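Local atomic coordinates of cellulose-binding protein, X158 (Saccharophagus degradans, PDB entry 2X34), a protein that binds ubiquinone-8, a polyisoprenoid, in the long apolar pocket of a YceI-like domain and is implicated in plant cell wall breakdown. Residues Gly41-Val46 and Val80-Ala85; Val98-Thr103 and Thr115-Gln120. One frame throughout, in Å; residues are numbered along the deposited sequence.

Contact 1: residues Gly41-Val46 and Val80-Ala85; sequences GEAQLV and VPVDLA. With UQ8 (Ubiquinone-8), chain C.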
ATOM      1  N   GLY A  41      16.279  -3.625  11.097  1.00  5.99           N
ATOM      2  CA  GLY A  41      15.750  -2.311  10.678  1.00  6.38           C
ATOM      3  C   GLY A  41      15.154  -2.268   9.286  1.00  7.17           C
ATOM      4  O   GLY A  41      15.285  -1.265   8.577  1.00  7.18           O
ATOM      5  N   GLU A  42      14.513  -3.356   8.874  1.00  7.55           N
ATOM      6  CA  GLU A  42      13.864  -3.381   7.575  1.00  8.56           C
ATOM      7  C   GLU A  42      12.384  -3.598   7.766  1.00  6.93           C
ATOM      8  O   GLU A  42      11.960  -4.631   8.273  1.00  7.37           O
ATOM      9  CB  GLU A  42      14.463  -4.439   6.652  1.00  9.44           C
ATOM     10  CG  GLU A  42      15.806  -4.053   6.041  1.00 14.13           C
ATOM     11  CD  GLU A  42      15.786  -2.795   5.123  1.00 17.64           C
ATOM     12  OE1 GLU A  42      14.738  -2.483   4.489  1.00 19.98           O
ATOM     13  OE2 GLU A  42      16.864  -2.137   5.021  1.00 18.20           O
ATOM     14  N   ALA A  43      11.616  -2.574   7.428  1.00  5.72           N
ATOM     15  CA  ALA A  43      10.178  -2.599   7.565  1.00  5.49           C
ATOM     16  C   ALA A  43       9.630  -3.170   6.287  1.00  5.86           C
ATOM     17  O   ALA A  43      10.148  -2.878   5.213  1.00  5.13           O
ATOM     18  CB  ALA A  43       9.631  -1.206   7.790  1.00  5.07           C
ATOM     19  N   GLN A  44       8.597  -3.999   6.396  1.00  6.18           N
ATOM     20  CA  GLN A  44       7.959  -4.543   5.206  1.00  7.35           C
ATOM     21  C   GLN A  44       6.445  -4.449   5.301  1.00  7.05           C
ATOM     22  O   GLN A  44       5.879  -4.613   6.374  1.00  6.76           O
ATOM     23  CB  GLN A  44       8.384  -5.992   5.028  1.00  7.91           C
ATOM     24  CG  GLN A  44       8.119  -6.544   3.668  1.00 12.45           C
ATOM     25  CD  GLN A  44       8.900  -7.820   3.412  1.00 16.48           C
ATOM     26  OE1 GLN A  44       9.976  -7.811   2.780  1.00 21.39           O
ATOM     27  NE2 GLN A  44       8.379  -8.916   3.914  1.00 15.97           N
ATOM     28  N   LEU A  45       5.801  -4.167   4.178  1.00  6.61           N
ATOM     29  CA  LEU A  45       4.350  -4.280   4.065  1.00  6.26           C
ATOM     30  C   LEU A  45       4.102  -5.191   2.875  1.00  6.46           C
ATOM     31  O   LEU A  45       4.608  -4.933   1.764  1.00  6.90           O
ATOM     32  CB  LEU A  45       3.704  -2.918   3.818  1.00  5.94           C
ATOM     33  CG  LEU A  45       2.202  -2.916   3.534  1.00  4.37           C
ATOM     34  CD1 LEU A  45       1.446  -3.414   4.744  1.00  4.77           C
ATOM     35  CD2 LEU A  45       1.700  -1.514   3.107  1.00  5.18           C
ATOM     36  N   VAL A  46       3.346  -6.255   3.094  1.00  6.16           N
ATOM     37  CA  VAL A  46       3.001  -7.167   2.019  1.00  6.10           C
ATOM     38  C   VAL A  46       1.511  -7.012   1.722  1.00  6.19           C
ATOM     39  O   VAL A  46       0.680  -7.247   2.600  1.00  5.22           O
ATOM     40  CB  VAL A  46       3.315  -8.623   2.386  1.00  6.61           C
ATOM     41  CG1 VAL A  46       2.855  -9.565   1.269  1.00  6.03           C
ATOM     42  CG2 VAL A  46       4.836  -8.803   2.707  1.00  6.40           C
ATOM     43  N   VAL A  80      11.252  -0.818   3.432  1.00  6.68           N
ATOM     44  CA  VAL A  80      11.666   0.515   3.873  1.00  7.23           C
ATOM     45  C   VAL A  80      12.661   0.335   4.996  1.00  6.90           C
ATOM     46  O   VAL A  80      12.316  -0.295   6.006  1.00  6.89           O
ATOM     47  CB  VAL A  80      10.474   1.292   4.468  1.00  6.61           C
ATOM     48  CG1 VAL A  80      10.890   2.693   4.880  1.00  8.20           C
ATOM     49  CG2 VAL A  80       9.261   1.336   3.489  1.00  9.97           C
ATOM     50  N   PRO A  81      13.882   0.878   4.849  1.00  8.58           N
ATOM     51  CA  PRO A  81      14.819   0.831   5.985  1.00  8.95           C
ATOM     52  C   PRO A  81      14.350   1.785   7.035  1.00  8.96           C
ATOM     53  O   PRO A  81      13.876   2.872   6.710  1.00 10.08           O
ATOM     54  CB  PRO A  81      16.133   1.329   5.396  1.00  9.91           C
ATOM     55  CG  PRO A  81      15.723   2.189   4.253  1.00 10.23           C
ATOM     56  CD  PRO A  81      14.444   1.618   3.705  1.00  8.63           C
ATOM     57  N   VAL A  82      14.476   1.386   8.292  1.00  8.51           N
ATOM     58  CA  VAL A  82      13.961   2.172   9.404  1.00  8.23           C
ATOM     59  C   VAL A  82      15.052   2.302  10.468  1.00  7.84           C
ATOM     60  O   VAL A  82      15.853   1.376  10.637  1.00  7.60           O
ATOM     61  CB  VAL A  82      12.695   1.445   9.938  1.00  8.29           C
ATOM     62  CG1 VAL A  82      12.370   1.829  11.339  1.00 10.72           C
ATOM     63  CG2 VAL A  82      11.508   1.707   8.965  1.00  9.00           C
ATOM     64  N   ASP A  83      15.090   3.448  11.154  1.00  7.65           N
ATOM     65  CA  ASP A  83      15.949   3.658  12.320  1.00  7.78           C
ATOM     66  C   ASP A  83      15.184   3.227  13.581  1.00  6.51           C
ATOM     67  O   ASP A  83      14.327   3.952  14.064  1.00  5.62           O
ATOM     68  CB  ASP A  83      16.369   5.127  12.389  1.00  8.27           C
ATOM     69  CG  ASP A  83      17.294   5.439  13.553  1.00 10.04           C
ATOM     70  OD1 ASP A  83      17.397   4.660  14.514  1.00 12.62           O
ATOM     71  OD2 ASP A  83      17.903   6.522  13.514  1.00 11.33           O
ATOM     72  N   LEU A  84      15.456   2.018  14.075  1.00  5.82           N
ATOM     73  CA  LEU A  84      14.708   1.496  15.211  1.00  5.66           C
ATOM     74  C   LEU A  84      14.899   2.333  16.488  1.00  5.52           C
ATOM     75  O   LEU A  84      14.002   2.422  17.306  1.00  5.29           O
ATOM     76  CB  LEU A  84      15.063   0.027  15.489  1.00  6.67           C
ATOM     77  CG  LEU A  84      14.513  -0.990  14.470  1.00  7.53           C
ATOM     78  CD1 LEU A  84      15.190  -2.301  14.717  1.00  7.06           C
ATOM     79  CD2 LEU A  84      13.006  -1.165  14.564  1.00  4.37           C
ATOM     80  N   ALA A  85      16.073   2.936  16.665  1.00  5.12           N
ATOM     81  CA  ALA A  85      16.330   3.787  17.834  1.00  5.41           C
ATOM     82  C   ALA A  85      15.496   5.076  17.774  1.00  5.33           C
ATOM     83  O   ALA A  85      15.006   5.565  18.785  1.00  5.79           O
ATOM     84  CB  ALA A  85      17.852   4.112  17.960  1.00  5.31           C
TER
HETATM   85  C45 UQ8 C7575       8.576   4.155   9.018  1.00  8.01           C
HETATM   86  C44 UQ8 C7575       8.210   2.871   9.669  1.00  6.15           C
HETATM   87  C46 UQ8 C7575       8.389   2.817  11.172  1.00  6.01           C
HETATM   88  C43 UQ8 C7575       7.730   1.807   8.983  1.00  6.71           C
HETATM   89  C42 UQ8 C7575       7.493   1.723   7.482  1.00  6.12           C
HETATM   90  C41 UQ8 C7575       6.137   1.016   7.284  1.00  8.82           C
HETATM   91  C39 UQ8 C7575       5.843   0.832   5.824  1.00  5.87           C
HETATM   92  C40 UQ8 C7575       6.480  -0.354   5.168  1.00  7.11           C
HETATM   93  C38 UQ8 C7575       5.068   1.712   5.164  1.00  5.69           C
HETATM   94  C37 UQ8 C7575       4.715   1.615   3.692  1.00  4.92           C
HETATM   95  C36 UQ8 C7575       5.338   2.808   2.967  1.00  5.40           C
HETATM   96  C34 UQ8 C7575       4.916   2.997   1.523  1.00  6.65           C
HETATM   97  C35 UQ8 C7575       5.439   4.217   0.808  1.00  6.34           C
HETATM   98  C33 UQ8 C7575       4.094   2.126   0.905  1.00  7.39           C
HETATM   99  C32 UQ8 C7575       3.668   2.266  -0.564  1.00  9.84           C
HETATM  100  C31 UQ8 C7575       2.179   1.931  -0.714  1.00  8.62           C
HETATM  101  C29 UQ8 C7575       1.799   1.682  -2.163  1.00  9.28           C
HETATM  102  C30 UQ8 C7575       2.005   2.761  -3.202  1.00  9.27           C
HETATM  103  C28 UQ8 C7575       1.268   0.489  -2.483  1.00  9.19           C
HETATM  104  C27 UQ8 C7575       0.812   0.092  -3.890  1.00 10.10           C
HETATM  105  C26 UQ8 C7575      -0.718  -0.045  -3.787  1.00  8.47           C
HETATM  106  C24 UQ8 C7575      -1.385  -0.560  -5.058  1.00  7.79           C
HETATM  107  C25 UQ8 C7575      -1.217  -1.991  -5.486  1.00  6.82           C
HETATM  108  C23 UQ8 C7575      -2.120   0.314  -5.748  1.00  8.79           C
HETATM  109  C22 UQ8 C7575      -2.892   0.060  -7.036  1.00 10.59           C
HETATM  110  C21 UQ8 C7575      -2.104   0.614  -8.240  1.00 10.56           C
HETATM  111  C19 UQ8 C7575      -2.906   0.841  -9.509  1.00  9.12           C
HETATM  112  C20 UQ8 C7575      -2.198   1.513 -10.654  1.00  8.29           C
HETATM  113  C18 UQ8 C7575      -4.206   0.483  -9.626  1.00 10.36           C
HETATM  114  C17 UQ8 C7575      -5.024   0.709 -10.915  1.00 10.17           C
HETATM  115  C16 UQ8 C7575      -6.452   1.012 -10.471  1.00 11.56           C
HETATM  116  C14 UQ8 C7575      -7.513   1.330 -11.523  1.00 12.82           C
HETATM  117  C15 UQ8 C7575      -7.403   2.587 -12.351  1.00 11.89           C
HETATM  118  C13 UQ8 C7575      -8.560   0.469 -11.663  1.00 12.01           C
HETATM  119  C12 UQ8 C7575      -9.713   0.647 -12.656  1.00 13.07           C
HETATM  120  C11 UQ8 C7575     -11.061   0.258 -12.013  1.00 11.59           C
HETATM  121  C9  UQ8 C7575     -12.164   0.545 -12.997  1.00 12.70           C
HETATM  122  C10 UQ8 C7575     -12.642   1.983 -13.098  1.00  9.63           C
HETATM  123  C8  UQ8 C7575     -12.667  -0.481 -13.711  1.00 14.13           C
HETATM  124  C7  UQ8 C7575     -13.769  -0.429 -14.762  1.00 17.42           C
HETATM  125  C6  UQ8 C7575     -14.872  -1.375 -14.378  1.00 18.60           C
HETATM  126  C1  UQ8 C7575     -14.846  -2.860 -14.587  1.00 19.65           C
HETATM  127  C1M UQ8 C7575     -13.725  -3.598 -15.277  1.00 21.41           C
HETATM  128  C2  UQ8 C7575     -16.016  -3.658 -14.123  1.00 21.64           C
HETATM  129  O2  UQ8 C7575     -16.038  -4.876 -14.293  1.00 21.93           O
HETATM  130  C3  UQ8 C7575     -17.188  -3.034 -13.472  1.00 21.24           C
HETATM  131  O3  UQ8 C7575     -18.235  -3.830 -13.043  1.00 25.35           O
HETATM  132  C3M UQ8 C7575     -18.950  -4.758 -13.876  1.00 24.45           C
HETATM  133  C4  UQ8 C7575     -17.178  -1.567 -13.269  1.00 21.21           C
HETATM  134  O4  UQ8 C7575     -18.187  -0.895 -12.634  1.00 23.40           O
HETATM  135  C4M UQ8 C7575     -19.556  -1.102 -12.996  1.00 25.07           C
HETATM  136  C5  UQ8 C7575     -16.040  -0.774 -13.719  1.00 17.70           C
HETATM  137  O5  UQ8 C7575     -16.064   0.422 -13.476  1.00 18.81           O
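Antiparallel pairing of strands 42-48 and 75-81 builds one wall of the curled YceI-like sheet around the ubiquinone-8 tail, and residues Gly-41 to Ala-43 meet Val-80 to Val-82 where that pairing ends. Ala-43 and Val-80 form a hydrogen-bonded pair: Ala-43 N reaches Val-80 O at 2.8 Å, and Val-80 N returns a bond to Ala-43 O at 2.9 Å. One step on, Glu-42 and Pro-81 are a non-hydrogen-bonded pair, a position where the proline's lack of an N-H costs this pairing no bond. Val-82 N then donates to Gly-41 O at 2.8 Å, and the same oxygen receives a CA-H...O contact from Pro-81.

On the pocket face, the methyl of Ala-43 lies against Val-82, Ala-43 CB to Val-82 CG2 at 3.7 Å, and both touch the far end of the isoprenoid chain. Val-82 CG2 rests 3.6 Å from ligand atom C44. With CG1 opposite the backbone N (chi1 -178°), Val-80 has CG2 beside that N, anti to the carbonyl carbon, and this branch meets the ligand's C40 methyl, CG2 to C40 at 3.7 Å. On the other face, Glu-42 bends at chi2 and lays its carboxylate across Pro-81, Glu-42 OE2 3.6 Å from Pro-81 CB. Past the strand, Leu-84 brings CD1 to within 4.0 Å of Gly-41 N, while its side chain also packs on Ile-37 and Tyr-5. Asp-83 OD1 caps helix 84-88 through Ala-86 N.

Three backbone bonds pair polar groups between the strands, while the side chains that meet the prenyl tail here present alkyl groups. Their contribution to binding is therefore probably hydrophobic, through van der Waals contact, whereas the exposed outer face carries the carboxylate.

Contact 2: residues Val98-Thr103 and Thr115-Gln120; sequences VDVSAT and TQLNVQ. With UQ8 (Ubiquinone-8), chain C.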
ATOM      1  N   VAL A  98       9.323  11.003   8.538  1.00  8.44           N
ATOM      2  CA  VAL A  98      10.432  10.208   8.081  1.00  9.05           C
ATOM      3  C   VAL A  98      10.401  10.254   6.555  1.00  8.98           C
ATOM      4  O   VAL A  98       9.386   9.927   5.930  1.00  7.15           O
ATOM      5  CB  VAL A  98      10.361   8.749   8.623  1.00  9.80           C
ATOM      6  CG1 VAL A  98      11.469   7.910   8.039  1.00 11.37           C
ATOM      7  CG2 VAL A  98      10.463   8.743  10.156  1.00  9.66           C
ATOM      8  N   ASP A  99      11.496  10.732   5.968  1.00  8.81           N
ATOM      9  CA  ASP A  99      11.636  10.784   4.521  1.00  9.35           C
ATOM     10  C   ASP A  99      12.142   9.401   4.072  1.00  9.45           C
ATOM     11  O   ASP A  99      13.180   8.950   4.545  1.00  8.59           O
ATOM     12  CB  ASP A  99      12.634  11.874   4.135  1.00 10.17           C
ATOM     13  CG  ASP A  99      12.129  13.282   4.443  1.00 12.91           C
ATOM     14  OD1 ASP A  99      10.917  13.547   4.354  1.00 15.23           O
ATOM     15  OD2 ASP A  99      12.972  14.142   4.741  1.00 14.75           O
ATOM     16  N   VAL A 100      11.409   8.721   3.198  1.00  8.60           N
ATOM     17  CA  VAL A 100      11.774   7.358   2.806  1.00  8.31           C
ATOM     18  C   VAL A 100      11.922   7.233   1.297  1.00  8.70           C
ATOM     19  O   VAL A 100      11.244   7.928   0.531  1.00  7.62           O
ATOM     20  CB  VAL A 100      10.726   6.305   3.264  1.00  8.27           C
ATOM     21  CG1 VAL A 100      10.522   6.338   4.777  1.00  8.63           C
ATOM     22  CG2 VAL A 100       9.429   6.497   2.524  1.00  7.73           C
ATOM     23  N   SER A 101      12.851   6.367   0.898  1.00  9.24           N
ATOM     24  CA  SER A 101      12.917   5.821  -0.441  1.00  9.60           C
ATOM     25  C   SER A 101      12.432   4.390  -0.276  1.00  9.21           C
ATOM     26  O   SER A 101      13.224   3.482  -0.018  1.00 10.88           O
ATOM     27  CB  SER A 101      14.353   5.882  -0.973  1.00 10.33           C
ATOM     28  OG  SER A 101      14.724   7.217  -1.294  1.00 11.04           O
ATOM     29  N   ALA A 102      11.122   4.189  -0.347  1.00  7.42           N
ATOM     30  CA  ALA A 102      10.538   2.857  -0.162  1.00  7.58           C
ATOM     31  C   ALA A 102      10.550   2.070  -1.486  1.00  7.41           C
ATOM     32  O   ALA A 102      10.185   2.628  -2.535  1.00  7.75           O
ATOM     33  CB  ALA A 102       9.086   2.999   0.408  1.00  7.28           C
ATOM     34  N   THR A 103      10.979   0.803  -1.473  1.00  6.41           N
ATOM     35  CA  THR A 103      10.873  -0.009  -2.682  1.00  6.30           C
ATOM     36  C   THR A 103       9.511  -0.685  -2.751  1.00  5.48           C
ATOM     37  O   THR A 103       9.065  -1.293  -1.784  1.00  5.66           O
ATOM     38  CB  THR A 103      12.049  -1.033  -2.889  1.00  6.55           C
ATOM     39  OG1 THR A 103      11.956  -2.099  -1.934  1.00 11.61           O
ATOM     40  CG2 THR A 103      13.385  -0.343  -2.732  1.00  4.96           C
ATOM     41  N   THR A 115       8.820   9.455  -0.606  1.00 10.79           N
ATOM     42  CA  THR A 115       7.694  10.114   0.007  1.00  8.97           C
ATOM     43  C   THR A 115       8.037  10.340   1.470  1.00  8.50           C
ATOM     44  O   THR A 115       9.113   9.928   1.919  1.00  7.94           O
ATOM     45  CB  THR A 115       6.417   9.270  -0.168  1.00  9.72           C
ATOM     46  OG1 THR A 115       5.255  10.030   0.213  1.00  9.43           O
ATOM     47  CG2 THR A 115       6.483   7.956   0.627  1.00  5.88           C
ATOM     48  N   GLN A 116       7.112  10.966   2.199  1.00  6.25           N
ATOM     49  CA  GLN A 116       7.258  11.208   3.617  1.00  5.94           C
ATOM     50  C   GLN A 116       6.174  10.435   4.394  1.00  4.83           C
ATOM     51  O   GLN A 116       4.992  10.489   4.052  1.00  4.08           O
ATOM     52  CB  GLN A 116       7.109  12.706   3.852  1.00  6.53           C
ATOM     53  CG  GLN A 116       7.552  13.199   5.203  1.00  7.54           C
ATOM     54  CD  GLN A 116       7.670  14.716   5.212  1.00  9.99           C
ATOM     55  OE1 GLN A 116       6.662  15.415   5.140  1.00 12.50           O
ATOM     56  NE2 GLN A 116       8.910  15.235   5.283  1.00  9.91           N
ATOM     57  N   LEU A 117       6.592   9.758   5.446  1.00  5.04           N
ATOM     58  CA  LEU A 117       5.706   9.039   6.335  1.00  5.16           C
ATOM     59  C   LEU A 117       5.579   9.788   7.664  1.00  5.88           C
ATOM     60  O   LEU A 117       6.495  10.508   8.085  1.00  6.91           O
ATOM     61  CB  LEU A 117       6.240   7.627   6.585  1.00  5.58           C
ATOM     62  CG  LEU A 117       6.513   6.782   5.339  1.00  4.92           C
ATOM     63  CD1 LEU A 117       6.911   5.355   5.787  1.00  3.24           C
ATOM     64  CD2 LEU A 117       5.272   6.775   4.427  1.00  7.06           C
ATOM     65  N   ASN A 118       4.425   9.630   8.292  1.00  5.46           N
ATOM     66  CA  ASN A 118       4.203  10.082   9.641  1.00  5.95           C
ATOM     67  C   ASN A 118       4.256   8.835  10.493  1.00  5.96           C
ATOM     68  O   ASN A 118       3.589   7.831  10.174  1.00  6.06           O
ATOM     69  CB  ASN A 118       2.852  10.749   9.786  1.00  6.20           C
ATOM     70  CG  ASN A 118       2.641  11.323  11.168  1.00  7.30           C
ATOM     71  OD1 ASN A 118       2.301  10.599  12.097  1.00  6.20           O
ATOM     72  ND2 ASN A 118       2.891  12.634  11.321  1.00  7.33           N
ATOM     73  N   VAL A 119       5.080   8.888  11.534  1.00  5.23           N
ATOM     74  CA  VAL A 119       5.195   7.813  12.512  1.00  4.85           C
ATOM     75  C   VAL A 119       4.809   8.384  13.877  1.00  5.18           C
ATOM     76  O   VAL A 119       5.424   9.341  14.336  1.00  4.77           O
ATOM     77  CB  VAL A 119       6.618   7.232  12.581  1.00  5.30           C
ATOM     78  CG1 VAL A 119       6.664   6.066  13.587  1.00  3.78           C
ATOM     79  CG2 VAL A 119       7.090   6.769  11.167  1.00  3.55           C
ATOM     80  N   GLN A 120       3.793   7.810  14.511  1.00  5.03           N
ATOM     81  CA  GLN A 120       3.371   8.264  15.846  1.00  5.18           C
ATOM     82  C   GLN A 120       3.293   7.105  16.828  1.00  5.26           C
ATOM     83  O   GLN A 120       2.721   6.056  16.531  1.00  5.27           O
ATOM     84  CB  GLN A 120       2.031   9.020  15.794  1.00  5.24           C
ATOM     85  CG  GLN A 120       1.629   9.685  17.104  1.00  5.71           C
ATOM     86  CD  GLN A 120       0.202  10.255  17.093  1.00  5.76           C
ATOM     87  OE1 GLN A 120      -0.630   9.883  16.255  1.00  5.91           O
ATOM     88  NE2 GLN A 120      -0.072  11.194  18.012  1.00  4.40           N
TER
HETATM   89  C45 UQ8 C7575       8.576   4.155   9.018  1.00  8.01           C
HETATM   90  C44 UQ8 C7575       8.210   2.871   9.669  1.00  6.15           C
HETATM   91  C46 UQ8 C7575       8.389   2.817  11.172  1.00  6.01           C
HETATM   92  C43 UQ8 C7575       7.730   1.807   8.983  1.00  6.71           C
HETATM   93  C42 UQ8 C7575       7.493   1.723   7.482  1.00  6.12           C
HETATM   94  C41 UQ8 C7575       6.137   1.016   7.284  1.00  8.82           C
HETATM   95  C39 UQ8 C7575       5.843   0.832   5.824  1.00  5.87           C
HETATM   96  C40 UQ8 C7575       6.480  -0.354   5.168  1.00  7.11           C
HETATM   97  C38 UQ8 C7575       5.068   1.712   5.164  1.00  5.69           C
HETATM   98  C37 UQ8 C7575       4.715   1.615   3.692  1.00  4.92           C
HETATM   99  C36 UQ8 C7575       5.338   2.808   2.967  1.00  5.40           C
HETATM  100  C34 UQ8 C7575       4.916   2.997   1.523  1.00  6.65           C
HETATM  101  C35 UQ8 C7575       5.439   4.217   0.808  1.00  6.34           C
HETATM  102  C33 UQ8 C7575       4.094   2.126   0.905  1.00  7.39           C
HETATM  103  C32 UQ8 C7575       3.668   2.266  -0.564  1.00  9.84           C
HETATM  104  C31 UQ8 C7575       2.179   1.931  -0.714  1.00  8.62           C
HETATM  105  C29 UQ8 C7575       1.799   1.682  -2.163  1.00  9.28           C
HETATM  106  C30 UQ8 C7575       2.005   2.761  -3.202  1.00  9.27           C
HETATM  107  C28 UQ8 C7575       1.268   0.489  -2.483  1.00  9.19           C
HETATM  108  C27 UQ8 C7575       0.812   0.092  -3.890  1.00 10.10           C
HETATM  109  C26 UQ8 C7575      -0.718  -0.045  -3.787  1.00  8.47           C
HETATM  110  C24 UQ8 C7575      -1.385  -0.560  -5.058  1.00  7.79           C
HETATM  111  C25 UQ8 C7575      -1.217  -1.991  -5.486  1.00  6.82           C
HETATM  112  C23 UQ8 C7575      -2.120   0.314  -5.748  1.00  8.79           C
HETATM  113  C22 UQ8 C7575      -2.892   0.060  -7.036  1.00 10.59           C
HETATM  114  C21 UQ8 C7575      -2.104   0.614  -8.240  1.00 10.56           C
HETATM  115  C19 UQ8 C7575      -2.906   0.841  -9.509  1.00  9.12           C
HETATM  116  C20 UQ8 C7575      -2.198   1.513 -10.654  1.00  8.29           C
HETATM  117  C18 UQ8 C7575      -4.206   0.483  -9.626  1.00 10.36           C
HETATM  118  C17 UQ8 C7575      -5.024   0.709 -10.915  1.00 10.17           C
HETATM  119  C16 UQ8 C7575      -6.452   1.012 -10.471  1.00 11.56           C
HETATM  120  C14 UQ8 C7575      -7.513   1.330 -11.523  1.00 12.82           C
HETATM  121  C15 UQ8 C7575      -7.403   2.587 -12.351  1.00 11.89           C
HETATM  122  C13 UQ8 C7575      -8.560   0.469 -11.663  1.00 12.01           C
HETATM  123  C12 UQ8 C7575      -9.713   0.647 -12.656  1.00 13.07           C
HETATM  124  C11 UQ8 C7575     -11.061   0.258 -12.013  1.00 11.59           C
HETATM  125  C9  UQ8 C7575     -12.164   0.545 -12.997  1.00 12.70           C
HETATM  126  C10 UQ8 C7575     -12.642   1.983 -13.098  1.00  9.63           C
HETATM  127  C8  UQ8 C7575     -12.667  -0.481 -13.711  1.00 14.13           C
HETATM  128  C7  UQ8 C7575     -13.769  -0.429 -14.762  1.00 17.42           C
HETATM  129  C6  UQ8 C7575     -14.872  -1.375 -14.378  1.00 18.60           C
HETATM  130  C1  UQ8 C7575     -14.846  -2.860 -14.587  1.00 19.65           C
HETATM  131  C1M UQ8 C7575     -13.725  -3.598 -15.277  1.00 21.41           C
HETATM  132  C2  UQ8 C7575     -16.016  -3.658 -14.123  1.00 21.64           C
HETATM  133  O2  UQ8 C7575     -16.038  -4.876 -14.293  1.00 21.93           O
HETATM  134  C3  UQ8 C7575     -17.188  -3.034 -13.472  1.00 21.24           C
HETATM  135  O3  UQ8 C7575     -18.235  -3.830 -13.043  1.00 25.35           O
HETATM  136  C3M UQ8 C7575     -18.950  -4.758 -13.876  1.00 24.45           C
HETATM  137  C4  UQ8 C7575     -17.178  -1.567 -13.269  1.00 21.21           C
HETATM  138  O4  UQ8 C7575     -18.187  -0.895 -12.634  1.00 23.40           O
HETATM  139  C4M UQ8 C7575     -19.556  -1.102 -12.996  1.00 25.07           C
HETATM  140  C5  UQ8 C7575     -16.040  -0.774 -13.719  1.00 17.70           C
HETATM  141  O5  UQ8 C7575     -16.064   0.422 -13.476  1.00 18.81           O
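Val-100 and Thr-115 lie side by side, their CG2 methyls 3.8 Å apart, on the inner face of the beta hairpin formed by strands 95-106 and 109-121. Next along the same face, Val-100 CG1 meets Leu-117 CD1 at 3.9 Å, the two side chains crossing at about a right angle. Farther on, Val-98 and Val-119 touch through their CG2 methyls. Leu-117, Val-119, Thr-115 and Ala-102 line the ubiquinone-8 pocket, with Val-98 and Val-100 packed beside them: Val-119 CG2 comes within 3.7 Å of ligand atom C45, a methyl also reached by Leu-117 CD1, while Thr-115 CG2 and Ala-102 CB both approach the C35 methyl. Thr-115 can offer carbon here because its hydroxyl is the branch opposite the backbone N (chi1 -169°), with CG2 set between the N and the carbonyl carbon.

Four backbone bonds join the strands. Val-98 and Leu-117 exchange two, as do Val-100 and Thr-115; within the second pair Val-100 N donates to Thr-115 O at 2.9 Å. The N-to-C directions of the two short segments differ by 130°, well short of the 180° of a flat antiparallel pair, a twist that suits a curled sheet.

Beyond this pair of strands, Val-129 and Leu-135 of strand 126-138 flank Leu-117 and Thr-115. Ser-101 OG bonds to Asp-114, and Asn-118 ND2 to both Asp-95 and Gln-132.

Between the two hydrogen-bonded pairs, Asp-99 and Gln-116 project outward together. Gln-116 extends alongside the aspartate with amide and carboxylate planes only 14° apart, and its NE2 donates to the syn side of Asp-99 OD1, slightly out of the carboxylate plane, at 2.8 Å.

Overall arrangement
Contacts 1 and 2 follow one another along the chain and sit side by side in one curled sheet, their centres about 10 Å apart. Strands 75-81 and 95-106 are neighbours, and Val-80 joins the contacts by packing CG2 on Ala-102 CB at 3.5 Å. Both are partly buried; apolar groups face the same ubiquinone-8 tail while Glu-42, Asp-99 and Gln-116 face outward. Contact 2 is a continuous hairpin ladder whose outer face carries a side-chain hydrogen bond; contact 1 joins strands distant in sequence and stops where strand gives way to helix 84-88, and its outer contact is a carboxylate lying over a proline, with no side-chain hydrogen bond across the pair.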